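Local coordinates for glucose-inhibited division protein A-related protein, probable oxidoreductase (Thermus thermophilus, PDB 2CUL), which binds flavin-adenine dinucleotide in a Rossmann-type fold and is probably an oxidoreductase related to the glucose-inhibited division protein GidA, at residues W188-F193 / C207-D212; F193-K196 / G200-A203. All coordinates share one frame; numbering follows the deposited sequence.

Contact 1. Residues W188-F193 / C207-D212; sequences WEEKTF and CVREGD. With FAD (flavin-adenine dinucleotide), chain B.
Val208 packs over one face of the Trp188 indole, and Arg209 meets the far rim of the same ring. Val208 CB sits 4.1 Å from the centroid of the five-membered ring, only 7° off its normal, a CH-pi contact. As a beta-branched residue, valine spreads two methyls here: CG1 over the pyrrole side, and CG2 4.0 Å from Trp188 CE2. The opposite face is backed by Glu190 CA. At the six-membered end, Trp188 CH2 comes within 3.7 Å of Arg209 NH2, and the ring and guanidinium planes stand 80° apart, so the edge of the indole meets the flat face of the guanidinium. The arginine chain bends at chi3 (58°), turning its head back towards Glu190, whose extended chain brings OE1 to 2.8 Å from Arg209 NH1 in a salt bridge. The carboxylate is steeply inclined to the guanidinium, and both its oxygens lie nearer NH1 than NH2.

Farther out, Trp188 NE1 donates to Ala203 O. Behind Glu190, the turn is closed by Glu189 O, which accepts from Thr192 N and Phe193 N, while Thr192 OG1 donates to Glu189 OE1 at 2.6 Å. Beyond Arg209 the loop reaches the FAD, with Gly211 O 3.1 Å from C1' of the ribityl chain, and Asp212 OD1 accepts from Arg215 N and so N-caps helix 213-230. Two carboxylates, Glu190 at NH1 and Glu219 at NH2, thus share one guanidinium; together they probably balance the charge of Arg209 and nearby Arg222 and fix how the Arg209 head is turned.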
ATOM      1  N   TRP A 188      -5.053   5.987  13.943  1.00 10.19           N
ATOM      2  CA  TRP A 188      -5.465   6.589  12.685  1.00 11.04           C
ATOM      3  C   TRP A 188      -6.634   7.572  12.723  1.00  9.44           C
ATOM      4  O   TRP A 188      -7.644   7.322  13.372  1.00 13.73           O
ATOM      5  CB  TRP A 188      -5.784   5.430  11.741  1.00  9.88           C
ATOM      6  CG  TRP A 188      -5.981   5.757  10.307  1.00  6.32           C
ATOM      7  CD1 TRP A 188      -5.045   6.222   9.429  1.00  8.01           C
ATOM      8  CD2 TRP A 188      -7.169   5.528   9.546  1.00  9.55           C
ATOM      9  NE1 TRP A 188      -5.576   6.286   8.163  1.00  8.97           N
ATOM     10  CE2 TRP A 188      -6.879   5.866   8.207  1.00  8.17           C
ATOM     11  CE3 TRP A 188      -8.452   5.063   9.865  1.00 13.11           C
ATOM     12  CZ2 TRP A 188      -7.827   5.754   7.183  1.00 10.51           C
ATOM     13  CZ3 TRP A 188      -9.397   4.950   8.846  1.00 11.82           C
ATOM     14  CH2 TRP A 188      -9.074   5.295   7.521  1.00 12.39           C
ATOM     15  N   GLU A 189      -6.478   8.694  12.025  1.00 10.32           N
ATOM     16  CA  GLU A 189      -7.530   9.704  11.925  1.00 10.73           C
ATOM     17  C   GLU A 189      -8.196   9.484  10.565  1.00 10.76           C
ATOM     18  O   GLU A 189      -7.662   9.878   9.531  1.00 14.30           O
ATOM     19  CB  GLU A 189      -6.928  11.109  12.013  1.00 13.94           C
ATOM     20  CG  GLU A 189      -7.942  12.240  11.932  1.00 26.49           C
ATOM     21  CD  GLU A 189      -7.354  13.584  12.340  1.00 33.58           C
ATOM     22  OE1 GLU A 189      -6.311  13.986  11.775  1.00 28.22           O
ATOM     23  OE2 GLU A 189      -7.939  14.242  13.227  1.00 41.08           O
ATOM     24  N   GLU A 190      -9.361   8.844  10.581  1.00 12.78           N
ATOM     25  CA  GLU A 190     -10.096   8.514   9.362  1.00 12.12           C
ATOM     26  C   GLU A 190     -10.307   9.645   8.355  1.00 14.77           C
ATOM     27  O   GLU A 190     -10.197   9.433   7.149  1.00 14.97           O
ATOM     28  CB  GLU A 190     -11.452   7.908   9.732  1.00 16.74           C
ATOM     29  CG  GLU A 190     -12.201   7.295   8.563  1.00 24.08           C
ATOM     30  CD  GLU A 190     -13.542   6.717   8.975  1.00 30.27           C
ATOM     31  OE1 GLU A 190     -13.571   5.882   9.903  1.00 37.64           O
ATOM     32  OE2 GLU A 190     -14.565   7.093   8.368  1.00 40.04           O
ATOM     33  N   LYS A 191     -10.603  10.844   8.841  1.00 13.98           N
ATOM     34  CA  LYS A 191     -10.853  11.977   7.952  1.00 15.82           C
ATOM     35  C   LYS A 191      -9.627  12.485   7.195  1.00 16.24           C
ATOM     36  O   LYS A 191      -9.748  12.982   6.076  1.00 16.21           O
ATOM     37  CB  LYS A 191     -11.452  13.143   8.742  1.00 18.69           C
ATOM     38  CG  LYS A 191     -12.763  12.831   9.445  1.00 27.06           C
ATOM     39  CD  LYS A 191     -13.239  14.023  10.265  1.00 33.50           C
ATOM     40  CE  LYS A 191     -12.229  14.396  11.343  1.00 37.69           C
ATOM     41  NZ  LYS A 191     -12.650  15.592  12.125  1.00 42.12           N
ATOM     42  N   THR A 192      -8.453  12.353   7.805  1.00 11.86           N
ATOM     43  CA  THR A 192      -7.211  12.841   7.212  1.00 12.33           C
ATOM     44  C   THR A 192      -6.204  11.760   6.840  1.00 10.28           C
ATOM     45  O   THR A 192      -5.196  12.049   6.196  1.00 11.45           O
ATOM     46  CB  THR A 192      -6.501  13.792   8.178  1.00 12.30           C
ATOM     47  OG1 THR A 192      -6.169  13.078   9.378  1.00 11.25           O
ATOM     48  CG2 THR A 192      -7.404  14.966   8.532  1.00 13.65           C
ATOM     49  N   PHE A 193      -6.466  10.531   7.274  1.00  9.28           N
ATOM     50  CA  PHE A 193      -5.578   9.397   7.011  1.00  9.22           C
ATOM     51  C   PHE A 193      -4.293   9.493   7.825  1.00 10.07           C
ATOM     52  O   PHE A 193      -3.373   8.704   7.642  1.00  8.17           O
ATOM     53  CB  PHE A 193      -5.228   9.322   5.523  1.00 10.41           C
ATOM     54  CG  PHE A 193      -6.391   8.964   4.645  1.00  9.03           C
ATOM     55  CD1 PHE A 193      -6.695   7.634   4.379  1.00 10.00           C
ATOM     56  CD2 PHE A 193      -7.197   9.960   4.101  1.00  9.11           C
ATOM     57  CE1 PHE A 193      -7.788   7.296   3.580  1.00  9.25           C
ATOM     58  CE2 PHE A 193      -8.291   9.633   3.302  1.00  8.09           C
ATOM     59  CZ  PHE A 193      -8.586   8.300   3.042  1.00  9.63           C
ATOM     60  N   CYS A 207      -3.875  -2.008   5.749  1.00  6.87           N
ATOM     61  CA  CYS A 207      -3.027  -1.874   6.929  1.00  7.77           C
ATOM     62  C   CYS A 207      -3.670  -1.000   8.010  1.00  9.75           C
ATOM     63  O   CYS A 207      -3.150  -0.912   9.120  1.00  9.39           O
ATOM     64  CB  CYS A 207      -1.614  -1.370   6.561  1.00  7.55           C
ATOM     65  SG  CYS A 207      -1.408   0.381   6.150  1.00  8.94           S
ATOM     66  N   VAL A 208      -4.806  -0.371   7.696  1.00  9.31           N
ATOM     67  CA  VAL A 208      -5.515   0.443   8.691  1.00  9.65           C
ATOM     68  C   VAL A 208      -6.993   0.083   8.844  1.00 10.57           C
ATOM     69  O   VAL A 208      -7.568   0.260   9.917  1.00 10.65           O
ATOM     70  CB  VAL A 208      -5.414   1.968   8.409  1.00 12.06           C
ATOM     71  CG1 VAL A 208      -4.015   2.452   8.721  1.00 15.93           C
ATOM     72  CG2 VAL A 208      -5.778   2.277   6.975  1.00 13.93           C
ATOM     73  N   ARG A 209      -7.614  -0.417   7.779  1.00  9.21           N
ATOM     74  CA  ARG A 209      -9.024  -0.793   7.852  1.00 11.93           C
ATOM     75  C   ARG A 209      -9.367  -1.874   6.840  1.00 13.27           C
ATOM     76  O   ARG A 209      -8.863  -1.870   5.716  1.00 11.17           O
ATOM     77  CB  ARG A 209      -9.915   0.432   7.626  1.00 15.46           C
ATOM     78  CG  ARG A 209     -11.402   0.129   7.728  1.00 23.07           C
ATOM     79  CD  ARG A 209     -12.216   1.391   7.958  1.00 28.77           C
ATOM     80  NE  ARG A 209     -12.022   2.379   6.901  1.00 29.94           N
ATOM     81  CZ  ARG A 209     -12.566   3.592   6.907  1.00 31.70           C
ATOM     82  NH1 ARG A 209     -13.343   3.969   7.915  1.00 30.60           N
ATOM     83  NH2 ARG A 209     -12.334   4.428   5.907  1.00 24.25           N
ATOM     84  N   GLU A 210     -10.228  -2.803   7.245  1.00 12.49           N
ATOM     85  CA  GLU A 210     -10.624  -3.894   6.363  1.00 12.82           C
ATOM     86  C   GLU A 210     -11.464  -3.407   5.191  1.00 12.14           C
ATOM     87  O   GLU A 210     -12.076  -2.336   5.244  1.00 10.89           O
ATOM     88  CB  GLU A 210     -11.404  -4.959   7.144  1.00 12.65           C
ATOM     89  CG  GLU A 210     -10.560  -5.741   8.133  1.00 17.25           C
ATOM     90  CD  GLU A 210     -11.304  -6.913   8.740  1.00 21.71           C
ATOM     91  OE1 GLU A 210     -12.281  -6.682   9.481  1.00 20.00           O
ATOM     92  OE2 GLU A 210     -10.913  -8.069   8.471  1.00 21.03           O
ATOM     93  N   GLY A 211     -11.477  -4.201   4.126  1.00 10.71           N
ATOM     94  CA  GLY A 211     -12.242  -3.852   2.947  1.00 12.61           C
ATOM     95  C   GLY A 211     -11.826  -4.689   1.754  1.00 12.88           C
ATOM     96  O   GLY A 211     -10.813  -5.381   1.813  1.00 10.98           O
ATOM     97  N   ASP A 212     -12.616  -4.637   0.682  1.00 10.04           N
ATOM     98  CA  ASP A 212     -12.321  -5.389  -0.535  1.00  7.57           C
ATOM     99  C   ASP A 212     -11.623  -4.483  -1.552  1.00  9.06           C
ATOM    100  O   ASP A 212     -11.294  -3.341  -1.237  1.00  8.29           O
ATOM    101  CB  ASP A 212     -13.603  -5.969  -1.136  1.00 10.12           C
ATOM    102  CG  ASP A 212     -14.666  -4.918  -1.383  1.00 13.21           C
ATOM    103  OD1 ASP A 212     -14.321  -3.735  -1.574  1.00 10.45           O
ATOM    104  OD2 ASP A 212     -15.853  -5.291  -1.395  1.00  8.72           O
TER
HETATM  105  PA  FAD B 301      -1.944  -4.776  -1.190  1.00  7.35           P
HETATM  106  O1A FAD B 301      -1.608  -6.084  -0.606  1.00  7.04           O
HETATM  107  O2A FAD B 301      -2.760  -4.712  -2.430  1.00  9.30           O
HETATM  108  O5B FAD B 301      -0.601  -3.964  -1.475  1.00  7.46           O
HETATM  109  C5B FAD B 301       0.396  -3.846  -0.458  1.00  6.88           C
HETATM  110  C4B FAD B 301       1.702  -3.552  -1.187  1.00  6.31           C
HETATM  111  O4B FAD B 301       2.634  -3.095  -0.206  1.00  6.30           O
HETATM  112  C3B FAD B 301       2.347  -4.778  -1.863  1.00  8.52           C
HETATM  113  O3B FAD B 301       2.705  -4.518  -3.203  1.00 11.66           O
HETATM  114  C2B FAD B 301       3.518  -5.078  -0.976  1.00  9.58           C
HETATM  115  O2B FAD B 301       4.572  -5.802  -1.567  1.00 10.34           O
HETATM  116  C1B FAD B 301       3.895  -3.679  -0.495  1.00  9.36           C
HETATM  117  N9A FAD B 301       4.694  -3.638   0.728  1.00  8.53           N
HETATM  118  C8A FAD B 301       4.352  -4.142   1.961  1.00  7.89           C
HETATM  119  N7A FAD B 301       5.299  -3.938   2.868  1.00  8.94           N
HETATM  120  C5A FAD B 301       6.295  -3.269   2.185  1.00  7.81           C
HETATM  121  C6A FAD B 301       7.557  -2.775   2.595  1.00  7.36           C
HETATM  122  N6A FAD B 301       8.025  -2.887   3.825  1.00  8.21           N
HETATM  123  N1A FAD B 301       8.332  -2.137   1.640  1.00  8.14           N
HETATM  124  C2A FAD B 301       7.869  -2.006   0.351  1.00  8.34           C
HETATM  125  N3A FAD B 301       6.670  -2.459  -0.101  1.00  6.27           N
HETATM  126  C4A FAD B 301       5.925  -3.082   0.852  1.00  7.51           C
HETATM  127  N1  FAD B 301     -10.420  -8.429  -1.410  1.00  8.31           N
HETATM  128  C2  FAD B 301     -11.180  -8.702  -2.525  1.00 10.43           C
HETATM  129  O2  FAD B 301     -11.871  -7.853  -3.033  1.00 11.25           O
HETATM  130  N3  FAD B 301     -11.135  -9.996  -3.066  1.00 10.27           N
HETATM  131  C4  FAD B 301     -10.377 -11.027  -2.552  1.00 12.94           C
HETATM  132  O4  FAD B 301     -10.384 -12.157  -3.086  1.00 14.37           O
HETATM  133  C4X FAD B 301      -9.602 -10.748  -1.407  1.00 11.20           C
HETATM  134  N5  FAD B 301      -8.821 -11.738  -0.828  1.00  8.90           N
HETATM  135  C5X FAD B 301      -8.059 -11.471   0.294  1.00  7.34           C
HETATM  136  C6  FAD B 301      -7.283 -12.483   0.857  1.00  9.40           C
HETATM  137  C7  FAD B 301      -6.482 -12.269   1.995  1.00 11.64           C
HETATM  138  C7M FAD B 301      -5.663 -13.409   2.547  1.00 12.23           C
HETATM  139  C8  FAD B 301      -6.475 -10.955   2.585  1.00 10.49           C
HETATM  140  C8M FAD B 301      -5.641 -10.639   3.797  1.00 11.13           C
HETATM  141  C9  FAD B 301      -7.264  -9.917   2.030  1.00 10.57           C
HETATM  142  C9A FAD B 301      -8.068 -10.144   0.881  1.00  9.12           C
HETATM  143  N10 FAD B 301      -8.882  -9.119   0.281  1.00  7.30           N
HETATM  144  C10 FAD B 301      -9.649  -9.422  -0.858  1.00 10.25           C
HETATM  145  C1' FAD B 301      -8.955  -7.715   0.852  1.00  8.29           C
HETATM  146  C2' FAD B 301      -8.232  -6.566   0.112  1.00  8.60           C
HETATM  147  O2' FAD B 301      -8.975  -6.201  -1.020  1.00  8.92           O
HETATM  148  C3' FAD B 301      -6.800  -6.941  -0.321  1.00  9.38           C
HETATM  149  O3' FAD B 301      -6.001  -7.311   0.801  1.00  9.50           O
HETATM  150  C4' FAD B 301      -6.060  -5.782  -1.020  1.00  9.60           C
HETATM  151  O4' FAD B 301      -4.876  -6.250  -1.663  1.00  8.11           O
HETATM  152  C5' FAD B 301      -5.724  -4.702   0.026  1.00  8.71           C
HETATM  153  O5' FAD B 301      -5.076  -3.593  -0.619  1.00  7.20           O
HETATM  154  P   FAD B 301      -3.806  -2.870  -0.008  1.00  7.81           P
HETATM  155  O1P FAD B 301      -3.513  -1.781  -0.955  1.00  7.40           O
HETATM  156  O2P FAD B 301      -4.052  -2.468   1.419  1.00  8.29           O
HETATM  157  O3P FAD B 301      -2.662  -3.952  -0.005  1.00  6.38           O

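Contact 2. Residues F193-K196 / G200-A203; sequences FRLK and GLYA
A G1 beta bulge, in which Phe193 and Arg194 both face Glu189, brings residues 193-196 alongside the edge strand 201-203 of the Rossmann-type sheet. Arg194 and Tyr202 form a single antiparallel bridge, a non-hydrogen-bonded pair flanked by two backbone bonds: Ala203 N to Phe193 O at 2.9 Å and Leu195 N to Leu201 O at 3.0 Å. Phe193 O also receives a CA-H...O contact from Tyr202 CA.

Arg194 doubles back over its partner. With bends at chi2 (-89°) and chi3 (-68°), its CD passes over the Tyr202 ring face, 3.8 Å from the centroid, as a CH-pi contact, and the guanidinium continues to Leu201 O. NH2 donates to that oxygen at 2.8 Å; the acceptor lies in the guanidinium plane, and the bond uses a lone pair in the carbonyl plane. Arg194 NH1 adds Leu198 O in the connecting turn. An alkyl chain ending in several N-H groups suits this double task. With the side chain cut back to an alanine here, Leu201 O would keep Leu195 N alone of its two donors, and the turn at Leu198 O is likely to be less firmly held, with a gap over the Tyr202 ring.

On the other side of the bridge, Leu195 CD1 packs 3.6 Å from Ala203 CB and 3.7 Å from Leu201 CD2, where the small alanine lets the leucine come close to the strand. Gly200, just before the strand, has a positive phi that favours glycine. The carbonyl of buried Leu201 is thus satisfied by two N-H donors from different directions, Arg194 NH2 in its plane and Leu195 N above it, while Leu195, Leu201 and Ala203 meet through apolar groups alone.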
ATOM      1  N   PHE A 193      -6.466  10.531   7.274  1.00  9.28           N
ATOM      2  CA  PHE A 193      -5.578   9.397   7.011  1.00  9.22           C
ATOM      3  C   PHE A 193      -4.293   9.493   7.825  1.00 10.07           C
ATOM      4  O   PHE A 193      -3.373   8.704   7.642  1.00  8.17           O
ATOM      5  CB  PHE A 193      -5.228   9.322   5.523  1.00 10.41           C
ATOM      6  CG  PHE A 193      -6.391   8.964   4.645  1.00  9.03           C
ATOM      7  CD1 PHE A 193      -6.695   7.634   4.379  1.00 10.00           C
ATOM      8  CD2 PHE A 193      -7.197   9.960   4.101  1.00  9.11           C
ATOM      9  CE1 PHE A 193      -7.788   7.296   3.580  1.00  9.25           C
ATOM     10  CE2 PHE A 193      -8.291   9.633   3.302  1.00  8.09           C
ATOM     11  CZ  PHE A 193      -8.586   8.300   3.042  1.00  9.63           C
ATOM     12  N   ARG A 194      -4.241  10.454   8.740  1.00 10.19           N
ATOM     13  CA  ARG A 194      -3.053  10.652   9.556  1.00  9.34           C
ATOM     14  C   ARG A 194      -2.823   9.606  10.641  1.00  9.49           C
ATOM     15  O   ARG A 194      -3.758   9.161  11.307  1.00  9.81           O
ATOM     16  CB  ARG A 194      -3.109  12.027  10.233  1.00 12.10           C
ATOM     17  CG  ARG A 194      -2.894  13.209   9.303  1.00 10.11           C
ATOM     18  CD  ARG A 194      -1.417  13.553   9.184  1.00 11.08           C
ATOM     19  NE  ARG A 194      -0.886  14.088  10.437  1.00 11.62           N
ATOM     20  CZ  ARG A 194      -0.005  13.464  11.216  1.00 13.36           C
ATOM     21  NH1 ARG A 194       0.407  14.039  12.338  1.00 12.34           N
ATOM     22  NH2 ARG A 194       0.479  12.278  10.871  1.00 11.11           N
ATOM     23  N   LEU A 195      -1.564   9.204  10.786  1.00 10.21           N
ATOM     24  CA  LEU A 195      -1.157   8.305  11.858  1.00  8.00           C
ATOM     25  C   LEU A 195      -0.588   9.369  12.796  1.00  9.64           C
ATOM     26  O   LEU A 195       0.594   9.722  12.736  1.00 10.99           O
ATOM     27  CB  LEU A 195      -0.076   7.325  11.389  1.00  8.34           C
ATOM     28  CG  LEU A 195      -0.588   6.144  10.553  1.00  6.73           C
ATOM     29  CD1 LEU A 195       0.593   5.263  10.151  1.00  6.44           C
ATOM     30  CD2 LEU A 195      -1.600   5.328  11.357  1.00  8.16           C
ATOM     31  N   LYS A 196      -1.476   9.908  13.628  1.00 10.08           N
ATOM     32  CA  LYS A 196      -1.175  11.000  14.551  1.00 11.20           C
ATOM     33  C   LYS A 196      -0.013  10.876  15.524  1.00 10.94           C
ATOM     34  O   LYS A 196       0.407  11.883  16.103  1.00 11.34           O
ATOM     35  CB  LYS A 196      -2.436  11.359  15.342  1.00 16.63           C
ATOM     36  CG  LYS A 196      -2.944  10.244  16.236  1.00 20.99           C
ATOM     37  CD  LYS A 196      -4.134  10.707  17.062  1.00 31.26           C
ATOM     38  CE  LYS A 196      -4.704   9.570  17.891  1.00 30.87           C
ATOM     39  NZ  LYS A 196      -3.691   8.978  18.810  1.00 32.48           N
ATOM     40  N   GLY A 200       3.581  14.247   9.559  1.00 10.13           N
ATOM     41  CA  GLY A 200       3.782  13.948   8.149  1.00 11.27           C
ATOM     42  C   GLY A 200       3.556  12.511   7.712  1.00 11.54           C
ATOM     43  O   GLY A 200       3.929  12.134   6.600  1.00  9.59           O
ATOM     44  N   LEU A 201       2.914  11.723   8.570  1.00  9.41           N
ATOM     45  CA  LEU A 201       2.669  10.309   8.299  1.00  8.77           C
ATOM     46  C   LEU A 201       1.202   9.977   8.055  1.00  8.88           C
ATOM     47  O   LEU A 201       0.332  10.383   8.823  1.00  7.92           O
ATOM     48  CB  LEU A 201       3.182   9.477   9.475  1.00  7.44           C
ATOM     49  CG  LEU A 201       3.165   7.953   9.334  1.00 11.17           C
ATOM     50  CD1 LEU A 201       4.110   7.533   8.218  1.00  9.49           C
ATOM     51  CD2 LEU A 201       3.586   7.316  10.648  1.00  9.62           C
ATOM     52  N   TYR A 202       0.945   9.223   6.989  1.00  7.25           N
ATOM     53  CA  TYR A 202      -0.408   8.813   6.616  1.00  8.61           C
ATOM     54  C   TYR A 202      -0.444   7.306   6.389  1.00  9.07           C
ATOM     55  O   TYR A 202       0.590   6.680   6.190  1.00  8.08           O
ATOM     56  CB  TYR A 202      -0.826   9.514   5.321  1.00  9.66           C
ATOM     57  CG  TYR A 202      -0.846  11.018   5.427  1.00  7.04           C
ATOM     58  CD1 TYR A 202      -2.031  11.700   5.699  1.00 11.05           C
ATOM     59  CD2 TYR A 202       0.325  11.759   5.285  1.00  8.65           C
ATOM     60  CE1 TYR A 202      -2.049  13.082   5.829  1.00 11.08           C
ATOM     61  CE2 TYR A 202       0.319  13.142   5.414  1.00  9.47           C
ATOM     62  CZ  TYR A 202      -0.872  13.796   5.687  1.00 12.74           C
ATOM     63  OH  TYR A 202      -0.885  15.166   5.820  1.00 15.38           O
ATOM     64  N   ALA A 203      -1.640   6.729   6.422  1.00  8.50           N
ATOM     65  CA  ALA A 203      -1.805   5.301   6.177  1.00  8.79           C
ATOM     66  C   ALA A 203      -3.137   5.093   5.465  1.00  7.05           C
ATOM     67  O   ALA A 203      -4.099   5.827   5.702  1.00  9.62           O
ATOM     68  CB  ALA A 203      -1.775   4.529   7.480  1.00 10.91           C
TER

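In the fold
Contacts 1 and 2 share Phe193, and their centres lie 10 Å apart. Residues 188-189 and 194-195 pair as a small antiparallel sheet, with Glu189 N 2.9 Å from Arg194 O in a probable hydrogen bond, so the strand that carries Trp188 is tied to the one bridged to Tyr202. The bond from Trp188 NE1 to Ala203 O, 2.9 Å long, joins the two contacts directly, and Val208 CG1 packs against Ala203 CB at 3.3 Å. Contact 2 stays back from the cofactor, the Ala203 side chain being about 10 Å from FAD, whereas the 207-212 loop of contact 1 enters its pocket, where Asp212 CB lies 3.2 Å from flavin O2.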